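Local coordinates for hypothetical protein yfcE (Escherichia coli, PDB 1SU1) that is of unassigned function but belongs to the calcineurin-like phosphoesterase superfamily and carries two zinc sites in a tetrameric assembly, at residues 39-44 with 78-83; 63-68 with 73-78; 116-119 with 124-127; 180-185 with 191-196. All blocks are in the same frame, centred on the assembly; numbering follows the deposited sequence.

Interaction 1: residues 39-44 with 78-83. Unlike the reference sequence in segment 78-83: Val81 (reference Ala).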
loop_
_atom_site.group_PDB
_atom_site.type_symbol
_atom_site.label_atom_id
_atom_site.label_comp_id
_atom_site.label_asym_id
_atom_site.label_seq_id
_atom_site.Cartn_x
_atom_site.Cartn_y
_atom_site.Cartn_z
ATOM N N PRO A 39 -24.082 17.463 10.139
ATOM C CA PRO A 39 -24.980 17.348 11.303
ATOM C C PRO A 39 -24.590 16.167 12.200
ATOM O O PRO A 39 -24.508 16.301 13.425
ATOM C CB PRO A 39 -26.367 17.157 10.671
ATOM C CG PRO A 39 -26.233 17.870 9.351
ATOM C CD PRO A 39 -24.851 17.457 8.882
ATOM N N ALA A 40 -24.357 15.008 11.591
ATOM C CA ALA A 40 -23.962 13.838 12.364
ATOM C C ALA A 40 -22.676 14.145 13.129
ATOM O O ALA A 40 -22.536 13.779 14.288
ATOM C CB ALA A 40 -23.768 12.642 11.439
ATOM N N THR A 41 -21.752 14.853 12.481
ATOM C CA THR A 41 -20.470 15.210 13.099
ATOM C C THR A 41 -20.608 16.135 14.307
ATOM O O THR A 41 -19.976 15.927 15.348
ATOM C CB THR A 41 -19.531 15.902 12.077
ATOM O OG1 THR A 41 -19.313 15.023 10.971
ATOM C CG2 THR A 41 -18.201 16.259 12.710
ATOM N N GLU A 42 -21.417 17.179 14.177
ATOM C CA GLU A 42 -21.584 18.094 15.301
ATOM C C GLU A 42 -22.231 17.399 16.495
ATOM O O GLU A 42 -21.848 17.637 17.633
ATOM C CB GLU A 42 -22.353 19.341 14.849
ATOM C CG GLU A 42 -21.402 20.288 14.113
ATOM C CD GLU A 42 -22.082 21.430 13.390
ATOM O OE1 GLU A 42 -23.265 21.289 13.020
ATOM O OE2 GLU A 42 -21.413 22.465 13.166
ATOM N N ARG A 43 -23.166 16.500 16.227
ATOM C CA ARG A 43 -23.838 15.754 17.283
ATOM C C ARG A 43 -22.862 14.780 17.959
ATOM O O ARG A 43 -22.812 14.691 19.198
ATOM C CB ARG A 43 -25.033 15.003 16.690
ATOM C CG ARG A 43 -25.773 14.070 17.654
ATOM C CD ARG A 43 -26.423 14.795 18.834
ATOM N NE ARG A 43 -27.356 13.893 19.510
ATOM C CZ ARG A 43 -27.848 14.073 20.736
ATOM N NH1 ARG A 43 -27.495 15.134 21.454
ATOM N NH2 ARG A 43 -28.698 13.184 21.246
ATOM N N VAL A 44 -22.090 14.050 17.146
ATOM C CA VAL A 44 -21.103 13.111 17.677
ATOM C C VAL A 44 -20.186 13.858 18.624
ATOM O O VAL A 44 -19.877 13.385 19.720
ATOM C CB VAL A 44 -20.216 12.508 16.549
ATOM C CG1 VAL A 44 -18.973 11.856 17.154
ATOM C CG2 VAL A 44 -21.000 11.495 15.745
ATOM N N ALA A 78 -15.774 19.969 3.826
ATOM C CA ALA A 78 -14.877 21.019 4.276
ATOM C C ALA A 78 -15.140 21.398 5.725
ATOM O O ALA A 78 -14.205 21.517 6.520
ATOM C CB ALA A 78 -15.009 22.239 3.380
ATOM N N LYS A 79 -16.410 21.576 6.081
ATOM C CA LYS A 79 -16.738 21.959 7.452
ATOM C C LYS A 79 -16.506 20.816 8.434
ATOM O O LYS A 79 -16.047 21.041 9.549
ATOM C CB LYS A 79 -18.189 22.455 7.547
ATOM C CG LYS A 79 -18.501 23.194 8.841
ATOM C CD LYS A 79 -17.672 24.469 8.974
ATOM C CE LYS A 79 -17.980 25.201 10.280
ATOM N NZ LYS A 79 -17.197 26.465 10.424
ATOM N N VAL A 80 -16.825 19.588 8.037
ATOM C CA VAL A 80 -16.591 18.454 8.940
ATOM C C VAL A 80 -15.117 18.414 9.368
ATOM O O VAL A 80 -14.801 18.083 10.522
ATOM C CB VAL A 80 -16.953 17.105 8.286
ATOM C CG1 VAL A 80 -16.463 15.958 9.151
ATOM C CG2 VAL A 80 -18.461 16.999 8.109
ATOM N N VAL A 81 -14.226 18.793 8.449
ATOM C CA VAL A 81 -12.789 18.809 8.723
ATOM C C VAL A 81 -12.431 19.759 9.865
ATOM O O VAL A 81 -11.733 19.375 10.810
ATOM C CB VAL A 81 -11.984 19.220 7.457
ATOM C CG1 VAL A 81 -10.525 19.432 7.806
ATOM C CG2 VAL A 81 -12.125 18.157 6.392
ATOM N N GLU A 82 -12.883 21.006 9.760
ATOM C CA GLU A 82 -12.627 22.016 10.788
ATOM C C GLU A 82 -13.099 21.520 12.151
ATOM O O GLU A 82 -12.405 21.675 13.158
ATOM C CB GLU A 82 -13.375 23.322 10.472
ATOM C CG GLU A 82 -12.674 24.274 9.527
ATOM C CD GLU A 82 -13.568 25.456 9.131
ATOM O OE1 GLU A 82 -14.187 26.066 10.037
ATOM O OE2 GLU A 82 -13.645 25.777 7.919
ATOM N N ARG A 83 -14.289 20.925 12.174
ATOM C CA ARG A 83 -14.869 20.431 13.418
ATOM C C ARG A 83 -14.132 19.232 14.022
ATOM O O ARG A 83 -13.898 19.188 15.234
ATOM C CB ARG A 83 -16.346 20.094 13.198
ATOM C CG ARG A 83 -17.248 21.330 12.999
ATOM C CD ARG A 83 -17.340 22.172 14.276
ATOM N NE ARG A 83 -18.534 23.016 14.309
ATOM C CZ ARG A 83 -18.621 24.233 13.775
ATOM N NH1 ARG A 83 -17.578 24.771 13.160
ATOM N NH2 ARG A 83 -19.757 24.912 13.853
#

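Interaction 2: residues 63-68 with 73-78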
loop_
_atom_site.group_PDB
_atom_site.type_symbol
_atom_site.label_atom_id
_atom_site.label_comp_id
_atom_site.label_asym_id
_atom_site.label_seq_id
_atom_site.Cartn_x
_atom_site.Cartn_y
_atom_site.Cartn_z
ATOM N N LEU A 63 -14.814 11.759 5.185
ATOM C CA LEU A 63 -15.316 12.862 4.364
ATOM C C LEU A 63 -16.031 12.558 3.054
ATOM O O LEU A 63 -16.972 13.266 2.675
ATOM C CB LEU A 63 -14.170 13.821 4.065
ATOM C CG LEU A 63 -13.347 14.247 5.280
ATOM C CD1 LEU A 63 -12.163 15.081 4.828
ATOM C CD2 LEU A 63 -14.233 15.037 6.248
ATOM N N ASN A 64 -15.587 11.524 2.349
ATOM C CA ASN A 64 -16.188 11.173 1.063
ATOM C C ASN A 64 -17.519 10.433 1.225
ATOM O O ASN A 64 -17.642 9.512 2.040
ATOM C CB ASN A 64 -15.161 10.355 0.256
ATOM C CG ASN A 64 -15.738 9.713 -0.985
ATOM O OD1 ASN A 64 -16.502 10.319 -1.737
ATOM N ND2 ASN A 64 -15.345 8.471 -1.220
ATOM N N HIS A 65 -18.524 10.855 0.459
ATOM C CA HIS A 65 -19.837 10.225 0.526
ATOM C C HIS A 65 -19.806 8.796 -0.009
ATOM O O HIS A 65 -20.593 7.948 0.418
ATOM C CB HIS A 65 -20.869 11.054 -0.255
ATOM C CG HIS A 65 -20.587 11.159 -1.722
ATOM N ND1 HIS A 65 -21.134 10.299 -2.651
ATOM C CD2 HIS A 65 -19.814 12.025 -2.425
ATOM C CE1 HIS A 65 -20.715 10.630 -3.859
ATOM N NE2 HIS A 65 -19.912 11.674 -3.752
ATOM N N GLY A 66 -18.884 8.535 -0.930
ATOM C CA GLY A 66 -18.790 7.216 -1.519
ATOM C C GLY A 66 -19.497 7.228 -2.860
ATOM O O GLY A 66 -20.671 7.582 -2.926
ATOM N N PRO A 67 -18.810 6.854 -3.953
ATOM C CA PRO A 67 -19.409 6.840 -5.291
ATOM C C PRO A 67 -20.692 6.016 -5.397
ATOM O O PRO A 67 -21.528 6.275 -6.262
ATOM C CB PRO A 67 -18.286 6.274 -6.166
ATOM C CG PRO A 67 -17.050 6.715 -5.455
ATOM C CD PRO A 67 -17.398 6.435 -4.014
ATOM N N ARG A 68 -20.841 5.021 -4.527
ATOM C CA ARG A 68 -22.025 4.163 -4.545
ATOM C C ARG A 68 -23.212 4.768 -3.790
ATOM O O ARG A 68 -24.354 4.374 -4.007
ATOM C CB ARG A 68 -21.697 2.793 -3.933
ATOM C CG ARG A 68 -20.836 1.876 -4.798
ATOM C CD ARG A 68 -20.516 0.572 -4.061
ATOM N NE ARG A 68 -19.505 0.750 -3.017
ATOM C CZ ARG A 68 -19.234 -0.146 -2.070
ATOM N NH1 ARG A 68 -19.901 -1.290 -2.022
ATOM N NH2 ARG A 68 -18.277 0.092 -1.183
ATOM N N GLU A 73 -27.494 13.510 4.422
ATOM C CA GLU A 73 -28.086 14.778 4.851
ATOM C C GLU A 73 -26.997 15.696 5.401
ATOM O O GLU A 73 -26.164 15.261 6.200
ATOM C CB GLU A 73 -29.141 14.533 5.944
ATOM C CG GLU A 73 -30.540 14.188 5.430
ATOM C CD GLU A 73 -31.530 13.900 6.562
ATOM O OE1 GLU A 73 -31.499 14.618 7.590
ATOM O OE2 GLU A 73 -32.344 12.962 6.419
ATOM N N GLY A 74 -26.999 16.956 4.971
ATOM C CA GLY A 74 -26.015 17.907 5.463
ATOM C C GLY A 74 -24.573 17.667 5.024
ATOM O O GLY A 74 -23.629 17.965 5.764
ATOM N N TYR A 75 -24.402 17.136 3.818
ATOM C CA TYR A 75 -23.079 16.852 3.264
ATOM C C TYR A 75 -22.242 18.122 3.166
ATOM O O TYR A 75 -22.513 18.976 2.328
ATOM C CB TYR A 75 -23.231 16.227 1.872
ATOM C CG TYR A 75 -21.937 15.732 1.286
ATOM C CD1 TYR A 75 -21.287 14.618 1.828
ATOM C CD2 TYR A 75 -21.345 16.385 0.204
ATOM C CE1 TYR A 75 -20.079 14.165 1.307
ATOM C CE2 TYR A 75 -20.132 15.936 -0.329
ATOM C CZ TYR A 75 -19.508 14.828 0.233
ATOM O OH TYR A 75 -18.308 14.395 -0.265
ATOM N N ALA A 76 -21.228 18.243 4.020
ATOM C CA ALA A 76 -20.356 19.419 4.015
ATOM C C ALA A 76 -18.930 19.060 4.481
ATOM O O ALA A 76 -18.461 19.521 5.540
ATOM C CB ALA A 76 -20.938 20.506 4.908
ATOM N N PRO A 77 -18.210 18.263 3.669
ATOM C CA PRO A 77 -16.837 17.789 3.916
ATOM C C PRO A 77 -15.887 18.830 4.500
ATOM O O PRO A 77 -15.259 18.603 5.533
ATOM C CB PRO A 77 -16.371 17.324 2.534
ATOM C CG PRO A 77 -17.623 16.901 1.881
ATOM C CD PRO A 77 -18.618 17.964 2.284
ATOM N N ALA A 78 -15.774 19.969 3.826
ATOM C CA ALA A 78 -14.877 21.019 4.276
ATOM C C ALA A 78 -15.140 21.398 5.725
ATOM O O ALA A 78 -14.205 21.517 6.520
ATOM C CB ALA A 78 -15.009 22.239 3.380
#

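Interaction 3: residues 116-119 with 124-127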
loop_
_atom_site.group_PDB
_atom_site.type_symbol
_atom_site.label_atom_id
_atom_site.label_comp_id
_atom_site.label_asym_id
_atom_site.label_seq_id
_atom_site.Cartn_x
_atom_site.Cartn_y
_atom_site.Cartn_z
ATOM N N GLN A 116 -5.951 -1.256 14.497
ATOM C CA GLN A 116 -5.272 -0.858 15.727
ATOM C C GLN A 116 -5.887 -1.694 16.847
ATOM O O GLN A 116 -6.859 -2.420 16.615
ATOM C CB GLN A 116 -5.408 0.651 15.984
ATOM C CG GLN A 116 -4.805 1.499 14.861
ATOM C CD GLN A 116 -4.480 2.932 15.256
ATOM O OE1 GLN A 116 -3.624 3.176 16.104
ATOM N NE2 GLN A 116 -5.158 3.889 14.629
ATOM N N GLN A 117 -5.329 -1.616 18.050
ATOM C CA GLN A 117 -5.820 -2.455 19.144
ATOM C C GLN A 117 -6.090 -1.778 20.481
ATOM O O GLN A 117 -5.487 -0.758 20.821
ATOM C CB GLN A 117 -4.803 -3.565 19.442
ATOM C CG GLN A 117 -4.139 -4.181 18.239
ATOM C CD GLN A 117 -5.012 -5.191 17.567
ATOM O OE1 GLN A 117 -5.563 -6.077 18.218
ATOM N NE2 GLN A 117 -5.138 -5.079 16.250
ATOM N N VAL A 118 -6.959 -2.419 21.257
ATOM C CA VAL A 118 -7.281 -1.973 22.599
ATOM C C VAL A 118 -7.127 -3.214 23.459
ATOM O O VAL A 118 -7.702 -4.255 23.150
ATOM C CB VAL A 118 -8.740 -1.476 22.731
ATOM C CG1 VAL A 118 -9.001 -1.063 24.176
ATOM C CG2 VAL A 118 -8.989 -0.306 21.785
ATOM N N LEU A 119 -6.357 -3.112 24.534
ATOM C CA LEU A 119 -6.164 -4.258 25.418
ATOM C C LEU A 119 -6.834 -4.067 26.781
ATOM O O LEU A 119 -6.553 -3.106 27.496
ATOM C CB LEU A 119 -4.668 -4.525 25.638
ATOM C CG LEU A 119 -3.775 -4.860 24.433
ATOM C CD1 LEU A 119 -2.396 -5.265 24.950
ATOM C CD2 LEU A 119 -4.380 -5.981 23.611
ATOM N N ARG A 124 -9.099 -8.669 24.040
ATOM C CA ARG A 124 -8.549 -7.827 23.004
ATOM C C ARG A 124 -9.615 -7.300 22.030
ATOM O O ARG A 124 -10.460 -8.061 21.558
ATOM C CB ARG A 124 -7.508 -8.666 22.277
ATOM C CG ARG A 124 -6.928 -8.097 21.029
ATOM C CD ARG A 124 -5.769 -8.986 20.636
ATOM N NE ARG A 124 -5.245 -8.637 19.333
ATOM C CZ ARG A 124 -5.152 -9.489 18.329
ATOM N NH1 ARG A 124 -5.544 -10.742 18.484
ATOM N NH2 ARG A 124 -4.683 -9.078 17.168
ATOM N N LEU A 125 -9.577 -5.999 21.743
ATOM C CA LEU A 125 -10.513 -5.398 20.788
ATOM C C LEU A 125 -9.755 -5.100 19.497
ATOM O O LEU A 125 -8.796 -4.337 19.508
ATOM C CB LEU A 125 -11.099 -4.077 21.319
ATOM C CG LEU A 125 -11.890 -4.008 22.634
ATOM C CD1 LEU A 125 -12.575 -2.642 22.717
ATOM C CD2 LEU A 125 -12.922 -5.097 22.689
ATOM N N PHE A 126 -10.199 -5.689 18.392
ATOM C CA PHE A 126 -9.571 -5.481 17.096
ATOM C C PHE A 126 -10.370 -4.457 16.281
ATOM O O PHE A 126 -11.428 -4.781 15.754
ATOM C CB PHE A 126 -9.498 -6.820 16.334
ATOM C CG PHE A 126 -8.652 -6.771 15.078
ATOM C CD1 PHE A 126 -7.302 -7.123 15.112
ATOM C CD2 PHE A 126 -9.205 -6.373 13.867
ATOM C CE1 PHE A 126 -6.519 -7.079 13.963
ATOM C CE2 PHE A 126 -8.428 -6.325 12.703
ATOM C CZ PHE A 126 -7.083 -6.680 12.752
ATOM N N LEU A 127 -9.833 -3.245 16.149
ATOM C CA LEU A 127 -10.484 -2.154 15.410
ATOM C C LEU A 127 -10.095 -2.072 13.925
ATOM O O LEU A 127 -8.923 -1.862 13.597
ATOM C CB LEU A 127 -10.158 -0.797 16.074
ATOM C CG LEU A 127 -10.098 -0.718 17.606
ATOM C CD1 LEU A 127 -9.600 0.661 18.012
ATOM C CD2 LEU A 127 -11.478 -0.992 18.213
#

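Interaction 4: residues 180-185 with 191-196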
loop_
_atom_site.group_PDB
_atom_site.type_symbol
_atom_site.label_atom_id
_atom_site.label_comp_id
_atom_site.label_asym_id
_atom_site.label_seq_id
_atom_site.Cartn_x
_atom_site.Cartn_y
_atom_site.Cartn_z
ATOM N N ALA A 180 -29.828 6.422 12.868
ATOM C CA ALA A 180 -28.422 6.786 12.785
ATOM C C ALA A 180 -27.885 6.436 14.173
ATOM O O ALA A 180 -28.573 6.687 15.177
ATOM C CB ALA A 180 -28.279 8.275 12.517
ATOM N N SER A 181 -26.678 5.870 14.247
ATOM C CA SER A 181 -26.124 5.467 15.546
ATOM C C SER A 181 -24.623 5.653 15.783
ATOM O O SER A 181 -23.868 5.970 14.870
ATOM C CB SER A 181 -26.482 3.999 15.808
ATOM O OG SER A 181 -26.220 3.192 14.659
ATOM N N TYR A 182 -24.222 5.482 17.042
ATOM C CA TYR A 182 -22.832 5.564 17.459
ATOM C C TYR A 182 -22.632 4.433 18.461
ATOM O O TYR A 182 -23.564 3.678 18.724
ATOM C CB TYR A 182 -22.489 6.927 18.086
ATOM C CG TYR A 182 -23.125 7.250 19.426
ATOM C CD1 TYR A 182 -24.492 7.524 19.531
ATOM C CD2 TYR A 182 -22.341 7.362 20.578
ATOM C CE1 TYR A 182 -25.061 7.903 20.753
ATOM C CE2 TYR A 182 -22.897 7.739 21.800
ATOM C CZ TYR A 182 -24.257 8.012 21.878
ATOM O OH TYR A 182 -24.800 8.396 23.079
ATOM N N GLY A 183 -21.430 4.301 19.017
ATOM C CA GLY A 183 -21.196 3.219 19.959
ATOM C C GLY A 183 -20.422 3.658 21.175
ATOM O O GLY A 183 -19.821 4.725 21.189
ATOM N N MET A 184 -20.438 2.831 22.210
ATOM C CA MET A 184 -19.736 3.164 23.438
ATOM C C MET A 184 -19.252 1.902 24.145
ATOM O O MET A 184 -19.883 0.850 24.062
ATOM C CB MET A 184 -20.673 3.936 24.385
ATOM C CG MET A 184 -19.983 4.675 25.525
ATOM S SD MET A 184 -19.221 6.232 24.999
ATOM C CE MET A 184 -20.474 6.862 23.890
ATOM N N LEU A 185 -18.119 2.017 24.827
ATOM C CA LEU A 185 -17.580 0.912 25.605
ATOM C C LEU A 185 -17.536 1.493 27.004
ATOM O O LEU A 185 -16.910 2.529 27.224
ATOM C CB LEU A 185 -16.157 0.548 25.150
ATOM C CG LEU A 185 -15.375 -0.650 25.744
ATOM C CD1 LEU A 185 -14.214 -0.150 26.587
ATOM C CD2 LEU A 185 -16.276 -1.567 26.544
ATOM N N SER A 191 -22.242 -0.909 23.554
ATOM C CA SER A 191 -23.605 -0.534 23.160
ATOM C C SER A 191 -23.730 0.291 21.886
ATOM O O SER A 191 -22.944 1.209 21.647
ATOM C CB SER A 191 -24.276 0.270 24.290
ATOM O OG SER A 191 -24.274 -0.433 25.523
ATOM N N VAL A 192 -24.738 -0.033 21.084
ATOM C CA VAL A 192 -25.045 0.725 19.875
ATOM C C VAL A 192 -26.175 1.664 20.342
ATOM O O VAL A 192 -27.202 1.204 20.842
ATOM C CB VAL A 192 -25.575 -0.175 18.748
ATOM C CG1 VAL A 192 -25.827 0.659 17.498
ATOM C CG2 VAL A 192 -24.567 -1.282 18.442
ATOM N N ILE A 193 -25.981 2.969 20.174
ATOM C CA ILE A 193 -26.937 3.977 20.631
ATOM C C ILE A 193 -27.446 4.909 19.539
ATOM O O ILE A 193 -26.660 5.442 18.755
ATOM C CB ILE A 193 -26.280 4.853 21.706
ATOM C CG1 ILE A 193 -25.641 3.954 22.774
ATOM C CG2 ILE A 193 -27.301 5.818 22.301
ATOM C CD1 ILE A 193 -24.703 4.689 23.723
ATOM N N ALA A 194 -28.761 5.122 19.500
ATOM C CA ALA A 194 -29.364 6.022 18.506
ATOM C C ALA A 194 -28.823 7.428 18.730
ATOM O O ALA A 194 -28.709 7.873 19.874
ATOM C CB ALA A 194 -30.883 6.015 18.629
ATOM N N LEU A 195 -28.462 8.106 17.641
ATOM C CA LEU A 195 -27.898 9.449 17.735
ATOM C C LEU A 195 -28.888 10.531 18.205
ATOM O O LEU A 195 -28.476 11.484 18.874
ATOM C CB LEU A 195 -27.303 9.884 16.391
ATOM C CG LEU A 195 -25.777 9.990 16.275
ATOM C CD1 LEU A 195 -25.458 10.872 15.081
ATOM C CD2 LEU A 195 -25.153 10.604 17.528
ATOM N N ASN A 196 -30.166 10.405 17.842
ATOM C CA ASN A 196 -31.156 11.395 18.257
ATOM C C ASN A 196 -31.702 11.111 19.665
ATOM O O ASN A 196 -31.519 11.905 20.582
ATOM C CB ASN A 196 -32.319 11.460 17.246
ATOM C CG ASN A 196 -32.829 10.085 16.828
ATOM O OD1 ASN A 196 -32.935 9.172 17.644
ATOM N ND2 ASN A 196 -33.171 9.943 15.545
HETATM O O HOH W 1 -21.939 0.398 26.751
#

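Interaction 1: residues 39-44 with 78-83
Thr41 and Val80 form the buried base of this contact between two helices, and Glu42 and Arg83 bridge it on the more exposed side. The Thr41 side chain sits with CG2 anti to the backbone N, which places OG1 beside that N, where it bonds back to the carbonyl oxygen of Ser37. With OG1 tied in this way to a residue just ahead of the helix, it can also rest against the valine: it lies 3.5 Å from CG1 of Val80 and almost as near to CG2, so the hydroxyl faces the fork of the two methyls. The other branch of the threonine, CG2, reaches CG1 of Val80 at 4.0 Å and comes loosely near CB of Arg83.

Above this buried pair the charged chains meet. Glu42 leaves the helix beside its own backbone N and then extends, whereas Arg83 folds at chi2 (-67°), a bend that brings its guanidinium to the Glu42 carboxylate. OE2 of Glu42 stands 3.0 Å from NH2 of Arg83, a salt bridge, and 3.1 Å from NE of Arg83. The carboxylate and guanidinium planes are 36° apart, and the oxygen approaches the guanidinium obliquely. Lys79 turns elsewhere, pairing with Glu82 on its own helix.

The short helical segments run nearly parallel, at 12°, with axes 9.9 Å apart. Helices 38-51 and 77-85 thus lie side by side, each following a strand of one sheet, as expected in a layered alpha/beta fold such as that of the calcineurin-like phosphoesterases.

Interaction 2: residues 63-68 with 73-78
His65 turns an edge toward the face of Tyr75, an offset edge-to-face pair with ring planes at 85° and centroids 5.5 Å apart. CD2 of the imidazole lies 3.5 Å from OH of Tyr75, with that oxygen in the plane of the histidine ring, while CB of His65 approaches CE1 of the phenol to 3.6 Å. CB already points at the tyrosine from the backbone, and a chi1 of 63° turns the imidazole so that CD2 meets it as well. The tight part continues through Leu63, whose carbonyl oxygen lies 3.5 Å from CE1 of Tyr75 and 3.8 Å from CG of Pro77. CG of Pro77 also rests over one face of the phenol, toward its rim.

This loop leads from strand 55-58 into helix 77-85, with Ala76 as the N-cap residue, and its first half lies near the two-zinc site: the carbonyl oxygen of Asn64 accepts a hydrogen bond from His35, a zinc ligand. OD1 of Asn64 receives the backbone N of Gly66 at 3.1 Å, an Asx turn whose donor stands well above the amide plane.

The contact thins toward its ends. Glu73 and Gly74 are exposed, and Arg68 reaches away to a sulfate ion. Subunit association covers another side, where NE2 of His65 hydrogen-bonds OH of Tyr75 of the second subunit and Pro77 packs on His65 of that subunit.

Interaction 3: residues 116-119 with 124-127
Three flat groups gather on the sheet face that carries Gln117, Phe126 and Arg124. The Gln117 amide lies obliquely against the phenyl ring of Phe126, their planes 67° apart, with NE2 of Gln117 3.2 Å from CD1 of the ring. OE1 of the same amide sits at the edge of the Arg124 guanidinium. There NE of Arg124 gives it a hydrogen bond of 2.8 Å, coming from above the carbonyl plane, and NH2 adds a weak one. The Gln117 chain is bent at chi2 (-80°), which folds its amide across to the neighbouring strand; Arg124, by contrast, runs extended from CG to NE. The Phe126 ring also meets that of Trp115, at the start of the first strand.

On the reverse face Val118 lies alongside Leu125, CB to CB at 3.8 Å, and CG2 of Val118 touches CD1 of Leu127. The backbones pair as an antiparallel beta hairpin. Gln116 and Leu127 exchange two hydrogen bonds, as do Val118 and Leu125, the straightest being from Leu125 N to Val118 O at 2.9 Å and 175°.

Strand 115-119 is outermost in its sheet within the chain, but Gln117 and Val118 pair in parallel with a strand of the third subunit, and Gln116 OE1 accepts from NE2 of Gln117 there. The Gln117 amide is thus used at both ends: its oxygen meets Arg124 within the chain, while its nitrogen donates to Gln116 of the third subunit, so one buried polar group ties the hairpin to the subunit interface.

Interaction 4: residues 180-185 with 191-196
Tyr182 lays its ring across Ile193, with CE1 of the tyrosine 3.4 Å from both CB and CG2 of the isoleucine. The two belong to a beta hairpin, strands 181-186 and 189-194, set between strands 27-31 and 200-205 in the six-stranded mixed sheet. A chi1 of 68° swings the phenol over the neighbouring strand, so its CD1 also meets CD2 of Leu195 at 3.7 Å, while the carbonyl oxygen of Ala194 lies at the ring edge, in its plane. Met184 closes the same face, CB to CD1 of Ile193.

The backbones hold firmly. Tyr182 and Ile193 trade two hydrogen bonds, as do Met184 and Ser191, and Leu195 N adds a nearly straight one to Ala180 O at 2.8 Å. Between these pairs the strands come close at Gly183, whose CA lies 3.2 Å from Ser191 O in a CH...O contact.

Away from the tyrosine, CG1 of Val192 sits 3.8 Å from CB of Ser181, and OG of Ser181 bonds to Pro168 O. Beside the last pair, a water lies 2.8 Å from Ser191 OG and donates a weak bond to Met184 O.

Overall arrangement
Interactions 1 and 2 share Ala78 and helix 77-85 and touch through Leu63 against Val80 and Val81, with interaction 2 nested in the loop that interaction 1 closes. Interaction 4 meets interaction 1 through Arg43, whose NE lies 2.7 Å from Leu195 O, probably a hydrogen bond. The two hairpins, 116-119 with 124-127 and 180-185 with 191-196, belong to different sheets, their centres about 19 Å apart. Both are buried and held by regular backbone bonds, but one meets another subunit while the other is covered within the chain. Interaction 1 is only partly buried, adding a rim salt bridge to a buried threonine-valine contact; interaction 2, buried partly by the second subunit, rests on ring and proline contacts.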